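Phenylacetate-CoA oxygenase subunit PaaB (Ralstonia eutropha JMP134, PDB 3EGR) is probably a small subunit of the multicomponent oxygenase that attacks the aromatic ring of phenylacetyl-CoA during bacterial phenylacetic acid degradation. Local coordinates at residues A[8-13]-A[55-60]. Sequence-based numbering, arbitrary orientation.
Sequences PLWEVF and VVPSTA. With SCN (thiocyanate ion), chain C.
An antiparallel strand pair in the three-stranded sheet of PaaB joins residues 8-13, on the central strand, to residues 55-60, whose strand part 55-57 runs into a 3-10 segment at 58-60. Glu11 and Val56 form the hydrogen-bonded pair. Glu11 N donates to Val56 O at 2.6 Å, and Val56 N returns a bond to Glu11 O at 3.0 Å. Ser58 N reaches Leu9 O at 3.0 Å with an N-H...O angle of 172°, coming from above the carbonyl plane.

Trp10 and Val12 lie on the face covered by helix 33-45. The six-membered part of the indole leans on Pro57, with Trp10 CZ3 3.5 Å from Pro57 CD. Trp10 CG lies anti to the carbonyl carbon (chi1 -58°), which sets the indole over Pro57, whose CA lies 3.7 Å above one ring face, toward the rim. Trp10 NE1 donates to Ala30 O. Val55 CG1 packs near Val12 CG2.

Glu11, Phe13 and Val56 occupy the other face. Phe13 CE1 meets Val56 CG2 at 3.8 Å, and the Phe13 ring stacks on Phe13 of a second subunit. Val55 pairs with a strand of that subunit and extends the sheet across the interface. Glu11 OE1 is bound by His24 and Ser27. The 3.1 Å hydrogen bond from Ser58 OG to Glu11 OE2 is weak, and doubtful because the serine is modelled in two conformers; the thiocyanate nitrogen is a second possible acceptor, the choice unsettled.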
loop_
_atom_site.group_PDB
_atom_site.type_symbol
_atom_site.label_atom_id
_atom_site.label_comp_id
_atom_site.label_asym_id
_atom_site.label_seq_id
_atom_site.Cartn_x
_atom_site.Cartn_y
_atom_site.Cartn_z
ATOM N N PRO A 8 -9.537 7.527 5.287
ATOM C CA PRO A 8 -8.108 7.633 5.517
ATOM C C PRO A 8 -7.461 8.813 4.776
ATOM O O PRO A 8 -8.090 9.431 3.894
ATOM C CB PRO A 8 -7.580 6.296 4.985
ATOM C CG PRO A 8 -8.590 5.867 3.989
ATOM C CD PRO A 8 -9.892 6.304 4.547
ATOM N N LEU A 9 -6.214 9.101 5.157
ATOM C CA LEU A 9 -5.438 10.208 4.610
ATOM C C LEU A 9 -4.723 9.771 3.334
ATOM O O LEU A 9 -4.214 8.651 3.254
ATOM C CB LEU A 9 -4.414 10.706 5.644
ATOM C CG LEU A 9 -3.655 11.992 5.267
ATOM C CD1 LEU A 9 -4.619 13.212 5.382
ATOM C CD2 LEU A 9 -2.408 12.168 6.121
ATOM N N TRP A 10 -4.711 10.660 2.340
ATOM C CA TRP A 10 -4.064 10.432 1.037
ATOM C C TRP A 10 -3.117 11.575 0.763
ATOM O O TRP A 10 -3.416 12.726 1.082
ATOM C CB TRP A 10 -5.100 10.366 -0.092
ATOM C CG TRP A 10 -6.126 9.283 0.132
ATOM C CD1 TRP A 10 -7.166 9.335 1.003
ATOM C CD2 TRP A 10 -6.190 7.992 -0.495
ATOM N NE1 TRP A 10 -7.868 8.167 0.964
ATOM C CE2 TRP A 10 -7.287 7.320 0.058
ATOM C CE3 TRP A 10 -5.429 7.344 -1.473
ATOM C CZ2 TRP A 10 -7.651 6.024 -0.327
ATOM C CZ3 TRP A 10 -5.794 6.040 -1.853
ATOM C CH2 TRP A 10 -6.899 5.411 -1.288
ATOM N N GLU A 11 -1.956 11.267 0.208
ATOM C CA GLU A 11 -1.078 12.313 -0.280
ATOM C C GLU A 11 -1.324 12.491 -1.772
ATOM O O GLU A 11 -1.551 11.513 -2.504
ATOM C CB GLU A 11 0.386 11.980 -0.007
ATOM C CG GLU A 11 0.732 11.796 1.469
ATOM C CD GLU A 11 0.357 12.979 2.322
ATOM O OE1 GLU A 11 0.373 14.131 1.833
ATOM O OE2 GLU A 11 0.059 12.759 3.505
ATOM N N VAL A 12 -1.289 13.748 -2.206
ATOM C CA VAL A 12 -1.612 14.113 -3.571
ATOM C C VAL A 12 -0.369 14.693 -4.248
ATOM O O VAL A 12 0.265 15.611 -3.722
ATOM C CB VAL A 12 -2.733 15.174 -3.580
ATOM C CG1 VAL A 12 -3.055 15.641 -4.999
ATOM C CG2 VAL A 12 -3.967 14.627 -2.900
ATOM N N PHE A 13 -0.046 14.172 -5.426
ATOM C CA PHE A 13 1.061 14.675 -6.234
ATOM C C PHE A 13 0.503 15.035 -7.593
ATOM O O PHE A 13 -0.253 14.249 -8.164
ATOM C CB PHE A 13 2.146 13.606 -6.405
ATOM C CG PHE A 13 2.631 13.013 -5.108
ATOM C CD1 PHE A 13 1.910 12.019 -4.469
ATOM C CD2 PHE A 13 3.810 13.439 -4.530
ATOM C CE1 PHE A 13 2.349 11.475 -3.281
ATOM C CE2 PHE A 13 4.249 12.896 -3.337
ATOM C CZ PHE A 13 3.514 11.918 -2.716
ATOM N N VAL A 55 -2.562 9.935 -6.444
ATOM C CA VAL A 55 -2.941 9.833 -5.047
ATOM C C VAL A 55 -2.354 8.558 -4.451
ATOM O O VAL A 55 -2.268 7.511 -5.110
ATOM C CB VAL A 55 -4.484 9.881 -4.831
ATOM C CG1 VAL A 55 -5.037 11.244 -5.250
ATOM C CG2 VAL A 55 -5.206 8.714 -5.536
ATOM N N VAL A 56 -1.955 8.669 -3.187
ATOM C CA VAL A 56 -1.291 7.598 -2.454
ATOM C C VAL A 56 -1.776 7.634 -1.015
ATOM O O VAL A 56 -1.736 8.695 -0.372
ATOM C CB VAL A 56 0.230 7.804 -2.429
ATOM C CG1 VAL A 56 0.901 6.592 -1.880
ATOM C CG2 VAL A 56 0.729 8.126 -3.822
ATOM N N PRO A 57 -2.254 6.489 -0.500
ATOM C CA PRO A 57 -2.578 6.476 0.911
ATOM C C PRO A 57 -1.314 6.745 1.705
ATOM O O PRO A 57 -0.262 6.187 1.372
ATOM C CB PRO A 57 -3.090 5.048 1.156
ATOM C CG PRO A 57 -2.758 4.275 -0.020
ATOM C CD PRO A 57 -2.520 5.196 -1.151
ATOM N N SER A 58 -1.427 7.613 2.712
ATOM C CA SER A 58 -0.325 7.966 3.605
ATOM C C SER A 58 0.464 6.761 4.117
ATOM O O SER A 58 1.693 6.780 4.153
ATOM C CB SER A 58 -0.862 8.750 4.808
ATOM O OG SER A 58 -1.175 10.087 4.462
ATOM N N THR A 59 -0.246 5.706 4.497
ATOM C CA THR A 59 0.387 4.530 5.047
ATOM C C THR A 59 1.371 3.901 4.082
ATOM O O THR A 59 2.204 3.132 4.487
ATOM C CB THR A 59 -0.659 3.509 5.517
ATOM O OG1 THR A 59 -1.618 3.258 4.468
ATOM C CG2 THR A 59 -1.357 4.058 6.762
ATOM N N ALA A 60 1.298 4.232 2.802
ATOM C CA ALA A 60 2.184 3.634 1.805
ATOM C C ALA A 60 3.548 4.343 1.714
ATOM O O ALA A 60 4.456 3.840 1.066
ATOM C CB ALA A 60 1.492 3.619 0.446
HETATM S S SCN C . 4.555 10.489 5.542
HETATM C C SCN C . 3.100 11.426 5.029
HETATM N N SCN C . 1.828 11.404 4.709
HETATM O O HOH W 1 -3.576 6.363 4.637
#